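Local structure of K5 lyase (Enterobacteria phage k1-5, 2X3H) at residues V253-N267 / I280-V294. The protein probably cleaves the K5 polysaccharide, a glycosaminoglycan, by a lyase mechanism, and is built as a trimeric viral tail spike. Residues are numbered along the deposited sequence; the frame is centred on the assembly and turned at random.
Sequences VSNVIGADCQHVTYN and IKGVMANNPKYAAVV
Val-264 and Val-283 overlap flank to flank inside the coil, running in opposing directions, with Val-264 CG1 3.8 Å from Val-283 CG1. The other branch of Val-264 meets the methyl of Ala-285, CG2 to CB 3.6 Å. With CG1 anti to the backbone N (chi1 -178°), the two methyls are split between these neighbours, and a branched residue suits a place with two apolar partners. Thr-265 reaches Val-283 tip to tip through CG2, while its OG1 lies alongside Val-293 and shares a hydrogen bond with a water; that water donates to Val-294 O, so the buried hydroxyl has a polar partner.

Strands 253-259 and 280-286 run parallel, 3° apart, and are successive rungs of the right-handed parallel beta-helix common among phage tail spikes and polysaccharide lyases. Backbone hydrogen bonds join them from Lys-281 N to Val-253 O as far as Asp-260 N to Asn-286 O. Beyond the turns, Ala-292 O accepts from both Val-264 N and Thr-265 N where the chain leaves one face of the helix for the next. Gly-282, with both backbone angles positive, passes a bend where a side chain would press on its preceding carbonyl.

Val-294 has two methyls, so one side chain reaches two ring faces by CH-pi contacts: CG2 is 3.9 Å from the centroid of the His-263 ring and CG1 4.3 Å from that of the Tyr-266 ring. Tyr-290 CD2 comes up beside the His-263 ring, and the two ring planes are 82° apart.

On the opposite face of strands 253-259 and 280-286 from Val-283, the apolar chains of Ile-257 and Met-284 run alongside each other (CG1 to CB 4.0 Å), suiting a buried place where Asn-277 of a neighbouring subunit packs on Met-284. The Asn-287 amide serves both ways: ND2 donates almost straight to Asn-286 OD1 at 2.9 Å, and Asn-287 OD1 accepts from Thr-312 N of the next coil.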
ATOM      1  N   VAL A 253     -11.868   6.561   1.953  1.00  4.28           N
ATOM      2  CA  VAL A 253     -11.745   6.858   3.386  1.00  5.55           C
ATOM      3  C   VAL A 253     -10.263   6.698   3.707  1.00  6.22           C
ATOM      4  O   VAL A 253      -9.678   5.663   3.390  1.00  6.02           O
ATOM      5  CB  VAL A 253     -12.539   5.849   4.235  1.00  5.33           C
ATOM      6  CG1 VAL A 253     -12.295   6.106   5.739  1.00  5.55           C
ATOM      7  CG2 VAL A 253     -14.037   5.896   3.883  1.00  5.12           C
ATOM      8  N   SER A 254      -9.643   7.718   4.299  1.00  6.38           N
ATOM      9  CA  SER A 254      -8.189   7.724   4.451  1.00  7.93           C
ATOM     10  C   SER A 254      -7.772   8.364   5.767  1.00  7.40           C
ATOM     11  O   SER A 254      -8.416   9.298   6.237  1.00  7.24           O
ATOM     12  CB  SER A 254      -7.531   8.473   3.292  1.00 11.36           C
ATOM     13  OG  SER A 254      -6.119   8.299   3.328  1.00 14.85           O
ATOM     14  N   ASN A 255      -6.711   7.834   6.371  1.00  6.37           N
ATOM     15  CA  ASN A 255      -6.108   8.446   7.569  1.00  6.20           C
ATOM     16  C   ASN A 255      -7.095   8.573   8.721  1.00  5.90           C
ATOM     17  O   ASN A 255      -7.435   9.680   9.171  1.00  5.49           O
ATOM     18  CB  ASN A 255      -5.516   9.818   7.236  1.00  7.58           C
ATOM     19  CG  ASN A 255      -4.210   9.729   6.474  1.00 10.25           C
ATOM     20  OD1 ASN A 255      -3.669   8.646   6.249  1.00 10.32           O
ATOM     21  ND2 ASN A 255      -3.695  10.881   6.073  1.00 12.43           N
ATOM     22  N   VAL A 256      -7.549   7.426   9.194  1.00  4.51           N
ATOM     23  CA  VAL A 256      -8.514   7.375  10.287  1.00  4.70           C
ATOM     24  C   VAL A 256      -7.848   6.809  11.532  1.00  5.19           C
ATOM     25  O   VAL A 256      -7.289   5.716  11.489  1.00  5.21           O
ATOM     26  CB  VAL A 256      -9.708   6.493   9.891  1.00  4.73           C
ATOM     27  CG1 VAL A 256     -10.727   6.401  11.029  1.00  5.47           C
ATOM     28  CG2 VAL A 256     -10.375   7.072   8.637  1.00  5.90           C
ATOM     29  N   ILE A 257      -7.903   7.565  12.634  1.00  4.22           N
ATOM     30  CA  ILE A 257      -7.437   7.082  13.935  1.00  4.88           C
ATOM     31  C   ILE A 257      -8.651   6.873  14.832  1.00  4.71           C
ATOM     32  O   ILE A 257      -9.447   7.802  15.033  1.00  5.43           O
ATOM     33  CB  ILE A 257      -6.500   8.105  14.627  1.00  6.13           C
ATOM     34  CG1 ILE A 257      -5.304   8.430  13.741  1.00  6.26           C
ATOM     35  CG2 ILE A 257      -6.080   7.612  16.028  1.00  6.77           C
ATOM     36  CD1 ILE A 257      -4.333   9.446  14.357  1.00  7.27           C
ATOM     37  N   GLY A 258      -8.803   5.660  15.356  1.00  4.41           N
ATOM     38  CA  GLY A 258      -9.839   5.379  16.353  1.00  4.82           C
ATOM     39  C   GLY A 258      -9.143   4.885  17.596  1.00  5.59           C
ATOM     40  O   GLY A 258      -8.372   3.928  17.533  1.00  6.24           O
ATOM     41  N   ALA A 259      -9.384   5.560  18.721  1.00  5.09           N
ATOM     42  CA  ALA A 259      -8.838   5.143  20.002  1.00  6.11           C
ATOM     43  C   ALA A 259      -9.947   4.636  20.919  1.00  6.22           C
ATOM     44  O   ALA A 259     -10.952   5.326  21.137  1.00  6.68           O
ATOM     45  CB  ALA A 259      -8.065   6.295  20.662  1.00  6.15           C
ATOM     46  N   ASP A 260      -9.762   3.425  21.448  1.00  6.43           N
ATOM     47  CA  ASP A 260     -10.733   2.797  22.362  1.00  6.88           C
ATOM     48  C   ASP A 260     -12.177   2.737  21.820  1.00  6.68           C
ATOM     49  O   ASP A 260     -13.150   2.814  22.582  1.00  7.59           O
ATOM     50  CB  ASP A 260     -10.687   3.494  23.729  1.00  8.42           C
ATOM     51  CG  ASP A 260      -9.257   3.620  24.265  1.00 11.09           C
ATOM     52  OD1 ASP A 260      -8.636   2.576  24.537  1.00 12.55           O
ATOM     53  OD2 ASP A 260      -8.758   4.754  24.403  1.00 13.56           O
ATOM     54  N   CYS A 261     -12.301   2.590  20.502  1.00  6.19           N
ATOM     55  CA  CYS A 261     -13.592   2.405  19.835  1.00  6.21           C
ATOM     56  C   CYS A 261     -13.945   0.924  19.737  1.00  6.39           C
ATOM     57  O   CYS A 261     -13.053   0.079  19.810  1.00  7.02           O
ATOM     58  CB  CYS A 261     -13.533   2.971  18.420  1.00  6.97           C
ATOM     59  SG  CYS A 261     -13.208   4.746  18.329  1.00  8.21           S
ATOM     60  N   GLN A 262     -15.213   0.586  19.515  1.00  6.16           N
ATOM     61  CA  GLN A 262     -15.545  -0.839  19.372  1.00  6.28           C
ATOM     62  C   GLN A 262     -14.941  -1.383  18.079  1.00  5.71           C
ATOM     63  O   GLN A 262     -14.306  -2.438  18.073  1.00  6.34           O
ATOM     64  CB  GLN A 262     -17.052  -1.100  19.402  1.00  7.11           C
ATOM     65  CG  GLN A 262     -17.400  -2.582  19.479  1.00  7.99           C
ATOM     66  CD  GLN A 262     -18.887  -2.827  19.671  1.00  8.07           C
ATOM     67  OE1 GLN A 262     -19.622  -1.929  20.081  1.00  9.08           O
ATOM     68  NE2 GLN A 262     -19.339  -4.051  19.367  1.00  9.16           N
ATOM     69  N   HIS A 263     -15.167  -0.631  16.998  1.00  5.89           N
ATOM     70  CA  HIS A 263     -14.610  -0.879  15.665  1.00  5.56           C
ATOM     71  C   HIS A 263     -14.088   0.482  15.197  1.00  6.14           C
ATOM     72  O   HIS A 263     -14.586   1.525  15.655  1.00  7.45           O
ATOM     73  CB  HIS A 263     -15.704  -1.316  14.680  1.00  6.60           C
ATOM     74  CG  HIS A 263     -16.639  -2.375  15.200  1.00  6.69           C
ATOM     75  ND1 HIS A 263     -16.269  -3.695  15.365  1.00  8.92           N
ATOM     76  CD2 HIS A 263     -17.953  -2.312  15.529  1.00  6.10           C
ATOM     77  CE1 HIS A 263     -17.306  -4.394  15.792  1.00  6.96           C
ATOM     78  NE2 HIS A 263     -18.338  -3.575  15.905  1.00  9.00           N
ATOM     79  N   VAL A 264     -13.076   0.500  14.327  1.00  5.94           N
ATOM     80  CA  VAL A 264     -12.591   1.783  13.817  1.00  5.14           C
ATOM     81  C   VAL A 264     -13.280   2.215  12.521  1.00  5.92           C
ATOM     82  O   VAL A 264     -13.874   3.292  12.481  1.00  5.35           O
ATOM     83  CB  VAL A 264     -11.045   1.856  13.722  1.00  5.44           C
ATOM     84  CG1 VAL A 264     -10.609   3.244  13.222  1.00  6.05           C
ATOM     85  CG2 VAL A 264     -10.459   1.605  15.084  1.00  6.84           C
ATOM     86  N   THR A 265     -13.205   1.385  11.475  1.00  4.73           N
ATOM     87  CA  THR A 265     -14.053   1.591  10.293  1.00  6.27           C
ATOM     88  C   THR A 265     -15.057   0.447  10.180  1.00  5.80           C
ATOM     89  O   THR A 265     -14.759  -0.703  10.538  1.00  5.91           O
ATOM     90  CB  THR A 265     -13.249   1.746   8.989  1.00  6.63           C
ATOM     91  OG1 THR A 265     -12.631   0.507   8.642  1.00  8.59           O
ATOM     92  CG2 THR A 265     -12.189   2.831   9.131  1.00  6.11           C
ATOM     93  N   TYR A 266     -16.254   0.776   9.697  1.00  6.13           N
ATOM     94  CA  TYR A 266     -17.368  -0.162   9.707  1.00  5.94           C
ATOM     95  C   TYR A 266     -18.156  -0.008   8.411  1.00  5.99           C
ATOM     96  O   TYR A 266     -18.553   1.104   8.064  1.00  5.93           O
ATOM     97  CB  TYR A 266     -18.275   0.153  10.915  1.00  6.90           C
ATOM     98  CG  TYR A 266     -19.298  -0.923  11.209  1.00  7.67           C
ATOM     99  CD1 TYR A 266     -20.521  -0.952  10.541  1.00  9.09           C
ATOM    100  CD2 TYR A 266     -19.035  -1.920  12.144  1.00  7.69           C
ATOM    101  CE1 TYR A 266     -21.464  -1.944  10.801  1.00  9.29           C
ATOM    102  CE2 TYR A 266     -19.967  -2.911  12.417  1.00  9.33           C
ATOM    103  CZ  TYR A 266     -21.180  -2.922  11.741  1.00 10.16           C
ATOM    104  OH  TYR A 266     -22.105  -3.916  12.009  1.00 11.55           O
ATOM    105  N   ASN A 267     -18.356  -1.112   7.686  1.00  5.65           N
ATOM    106  CA  ASN A 267     -19.236  -1.102   6.518  1.00  6.02           C
ATOM    107  C   ASN A 267     -20.521  -1.837   6.858  1.00  6.19           C
ATOM    108  O   ASN A 267     -20.500  -3.045   7.095  1.00  6.49           O
ATOM    109  CB  ASN A 267     -18.564  -1.796   5.332  1.00  6.49           C
ATOM    110  CG  ASN A 267     -17.462  -0.965   4.734  1.00  7.70           C
ATOM    111  OD1 ASN A 267     -17.385   0.238   4.970  1.00  8.76           O
ATOM    112  ND2 ASN A 267     -16.584  -1.603   3.954  1.00  7.65           N
ATOM    113  N   ILE A 280     -10.432   2.136   1.292  1.00  4.29           N
ATOM    114  CA  ILE A 280     -10.268   2.502   2.705  1.00  5.89           C
ATOM    115  C   ILE A 280      -8.795   2.294   3.013  1.00  6.97           C
ATOM    116  O   ILE A 280      -8.301   1.173   2.935  1.00  8.17           O
ATOM    117  CB  ILE A 280     -11.153   1.632   3.618  1.00  6.27           C
ATOM    118  CG1 ILE A 280     -12.633   1.884   3.298  1.00  7.85           C
ATOM    119  CG2 ILE A 280     -10.836   1.903   5.108  1.00  7.32           C
ATOM    120  CD1 ILE A 280     -13.549   0.746   3.752  1.00  9.58           C
ATOM    121  N   LYS A 281      -8.085   3.374   3.315  1.00  7.86           N
ATOM    122  CA  LYS A 281      -6.622   3.284   3.380  1.00  9.73           C
ATOM    123  C   LYS A 281      -6.000   4.091   4.525  1.00  9.15           C
ATOM    124  O   LYS A 281      -6.261   5.287   4.691  1.00  9.65           O
ATOM    125  CB  LYS A 281      -6.010   3.682   2.037  1.00 12.00           C
ATOM    126  CG  LYS A 281      -6.380   5.076   1.584  1.00 14.76           C
ATOM    127  CD  LYS A 281      -5.643   5.497   0.308  1.00 16.36           C
ATOM    128  CE  LYS A 281      -5.076   6.908   0.460  1.00 19.12           C
ATOM    129  NZ  LYS A 281      -4.299   7.370  -0.749  1.00 20.69           N
ATOM    130  N   GLY A 282      -5.138   3.436   5.292  1.00  6.38           N
ATOM    131  CA  GLY A 282      -4.504   4.096   6.426  1.00  6.17           C
ATOM    132  C   GLY A 282      -5.429   4.149   7.633  1.00  6.08           C
ATOM    133  O   GLY A 282      -5.970   5.201   7.962  1.00  7.67           O
ATOM    134  N   VAL A 283      -5.617   3.004   8.282  1.00  5.26           N
ATOM    135  CA  VAL A 283      -6.448   2.911   9.472  1.00  4.81           C
ATOM    136  C   VAL A 283      -5.557   2.632  10.678  1.00  6.02           C
ATOM    137  O   VAL A 283      -4.789   1.670  10.675  1.00  6.66           O
ATOM    138  CB  VAL A 283      -7.502   1.784   9.327  1.00  4.29           C
ATOM    139  CG1 VAL A 283      -8.336   1.640  10.614  1.00  5.26           C
ATOM    140  CG2 VAL A 283      -8.392   2.033   8.078  1.00  5.06           C
ATOM    141  N   MET A 284      -5.634   3.499  11.685  1.00  5.03           N
ATOM    142  CA  MET A 284      -4.892   3.323  12.929  1.00  5.26           C
ATOM    143  C   MET A 284      -5.887   2.964  14.020  1.00  5.13           C
ATOM    144  O   MET A 284      -6.704   3.804  14.421  1.00  5.99           O
ATOM    145  CB  MET A 284      -4.174   4.627  13.306  1.00  6.18           C
ATOM    146  CG  MET A 284      -3.625   4.630  14.722  1.00  7.06           C
ATOM    147  SD  MET A 284      -2.381   3.346  14.975  1.00  7.51           S
ATOM    148  CE  MET A 284      -1.130   3.887  13.813  1.00  6.29           C
ATOM    149  N   ALA A 285      -5.818   1.719  14.486  1.00  4.94           N
ATOM    150  CA  ALA A 285      -6.723   1.204  15.501  1.00  4.54           C
ATOM    151  C   ALA A 285      -5.977   1.081  16.817  1.00  5.45           C
ATOM    152  O   ALA A 285      -5.301   0.083  17.079  1.00  5.46           O
ATOM    153  CB  ALA A 285      -7.308  -0.143  15.066  1.00  6.13           C
ATOM    154  N   ASN A 286      -6.079   2.132  17.624  1.00  5.10           N
ATOM    155  CA  ASN A 286      -5.464   2.174  18.931  1.00  5.50           C
ATOM    156  C   ASN A 286      -6.408   1.484  19.906  1.00  5.48           C
ATOM    157  O   ASN A 286      -7.336   2.105  20.433  1.00  6.18           O
ATOM    158  CB  ASN A 286      -5.207   3.640  19.310  1.00  5.46           C
ATOM    159  CG  ASN A 286      -4.760   3.819  20.754  1.00  5.72           C
ATOM    160  OD1 ASN A 286      -4.583   2.847  21.491  1.00  7.72           O
ATOM    161  ND2 ASN A 286      -4.585   5.082  21.167  1.00  7.57           N
ATOM    162  N   ASN A 287      -6.194   0.186  20.111  1.00  5.18           N
ATOM    163  CA  ASN A 287      -6.913  -0.578  21.127  1.00  4.69           C
ATOM    164  C   ASN A 287      -8.439  -0.570  21.012  1.00  5.58           C
ATOM    165  O   ASN A 287      -9.162  -0.170  21.934  1.00  5.82           O
ATOM    166  CB  ASN A 287      -6.410  -0.195  22.523  1.00  5.51           C
ATOM    167  CG  ASN A 287      -5.006  -0.689  22.748  1.00  6.12           C
ATOM    168  OD1 ASN A 287      -4.818  -1.838  23.138  1.00  6.88           O
ATOM    169  ND2 ASN A 287      -4.010   0.125  22.384  1.00  7.23           N
ATOM    170  N   PRO A 288      -8.936  -1.085  19.888  1.00  5.71           N
ATOM    171  CA  PRO A 288     -10.369  -1.212  19.757  1.00  6.18           C
ATOM    172  C   PRO A 288     -10.826  -2.358  20.652  1.00  6.38           C
ATOM    173  O   PRO A 288      -9.993  -3.110  21.197  1.00  6.49           O
ATOM    174  CB  PRO A 288     -10.548  -1.574  18.280  1.00  6.98           C
ATOM    175  CG  PRO A 288      -9.296  -2.347  17.937  1.00  6.34           C
ATOM    176  CD  PRO A 288      -8.198  -1.671  18.749  1.00  6.75           C
ATOM    177  N   LYS A 289     -12.138  -2.499  20.802  1.00  6.93           N
ATOM    178  CA  LYS A 289     -12.688  -3.519  21.687  1.00  7.49           C
ATOM    179  C   LYS A 289     -13.181  -4.756  20.945  1.00  7.36           C
ATOM    180  O   LYS A 289     -13.534  -5.749  21.578  1.00  8.33           O
ATOM    181  CB  LYS A 289     -13.818  -2.946  22.545  1.00 10.49           C
ATOM    182  CG  LYS A 289     -13.349  -2.145  23.753  1.00 13.04           C
ATOM    183  CD  LYS A 289     -13.062  -0.705  23.410  1.00 15.47           C
ATOM    184  CE  LYS A 289     -13.241   0.192  24.630  1.00 15.68           C
ATOM    185  NZ  LYS A 289     -12.525  -0.312  25.831  1.00 18.08           N
ATOM    186  N   TYR A 290     -13.201  -4.707  19.610  1.00  6.46           N
ATOM    187  CA  TYR A 290     -13.616  -5.879  18.830  1.00  6.86           C
ATOM    188  C   TYR A 290     -12.851  -6.068  17.533  1.00  6.44           C
ATOM    189  O   TYR A 290     -12.326  -7.150  17.283  1.00  6.15           O
ATOM    190  CB  TYR A 290     -15.123  -5.854  18.549  1.00  6.99           C
ATOM    191  CG  TYR A 290     -15.623  -7.153  17.946  1.00  7.22           C
ATOM    192  CD1 TYR A 290     -15.963  -8.232  18.755  1.00  8.15           C
ATOM    193  CD2 TYR A 290     -15.715  -7.317  16.562  1.00  7.10           C
ATOM    194  CE1 TYR A 290     -16.407  -9.428  18.207  1.00  8.91           C
ATOM    195  CE2 TYR A 290     -16.166  -8.501  16.006  1.00  7.08           C
ATOM    196  CZ  TYR A 290     -16.511  -9.558  16.835  1.00  8.27           C
ATOM    197  OH  TYR A 290     -16.967 -10.749  16.301  1.00  8.91           O
ATOM    198  N   ALA A 291     -12.790  -5.027  16.700  1.00  5.99           N
ATOM    199  CA  ALA A 291     -12.075  -5.144  15.422  1.00  5.85           C
ATOM    200  C   ALA A 291     -11.572  -3.797  14.939  1.00  5.75           C
ATOM    201  O   ALA A 291     -12.169  -2.757  15.242  1.00  5.96           O
ATOM    202  CB  ALA A 291     -12.970  -5.758  14.381  1.00  6.15           C
ATOM    203  N   ALA A 292     -10.472  -3.801  14.190  1.00  5.09           N
ATOM    204  CA  ALA A 292     -10.039  -2.567  13.531  1.00  4.96           C
ATOM    205  C   ALA A 292     -11.002  -2.209  12.402  1.00  5.55           C
ATOM    206  O   ALA A 292     -11.502  -1.081  12.332  1.00  5.34           O
ATOM    207  CB  ALA A 292      -8.608  -2.692  12.996  1.00  5.37           C
ATOM    208  N   VAL A 293     -11.273  -3.180  11.534  1.00  5.23           N
ATOM    209  CA  VAL A 293     -12.058  -2.926  10.323  1.00  5.31           C
ATOM    210  C   VAL A 293     -13.103  -4.005  10.140  1.00  5.74           C
ATOM    211  O   VAL A 293     -12.788  -5.198  10.152  1.00  6.01           O
ATOM    212  CB  VAL A 293     -11.133  -2.928   9.070  1.00  5.66           C
ATOM    213  CG1 VAL A 293     -11.967  -2.867   7.791  1.00  5.06           C
ATOM    214  CG2 VAL A 293     -10.153  -1.777   9.128  1.00  5.44           C
ATOM    215  N   VAL A 294     -14.354  -3.586   9.969  1.00  4.79           N
ATOM    216  CA  VAL A 294     -15.433  -4.503   9.604  1.00  5.38           C
ATOM    217  C   VAL A 294     -15.735  -4.206   8.135  1.00  5.96           C
ATOM    218  O   VAL A 294     -16.337  -3.167   7.813  1.00  6.43           O
ATOM    219  CB  VAL A 294     -16.687  -4.275  10.494  1.00  5.25           C
ATOM    220  CG1 VAL A 294     -17.839  -5.136  10.014  1.00  6.53           C
ATOM    221  CG2 VAL A 294     -16.377  -4.554  11.983  1.00  5.92           C
TER
HETATM  222  O   HOH W   1      -9.587  -0.036  24.676  1.00 10.52           O
HETATM  223  O   HOH W   2      -9.847   1.746  18.685  1.00  8.00           O
HETATM  224  O   HOH W   3     -14.629  -0.686   7.047  1.00  8.48           O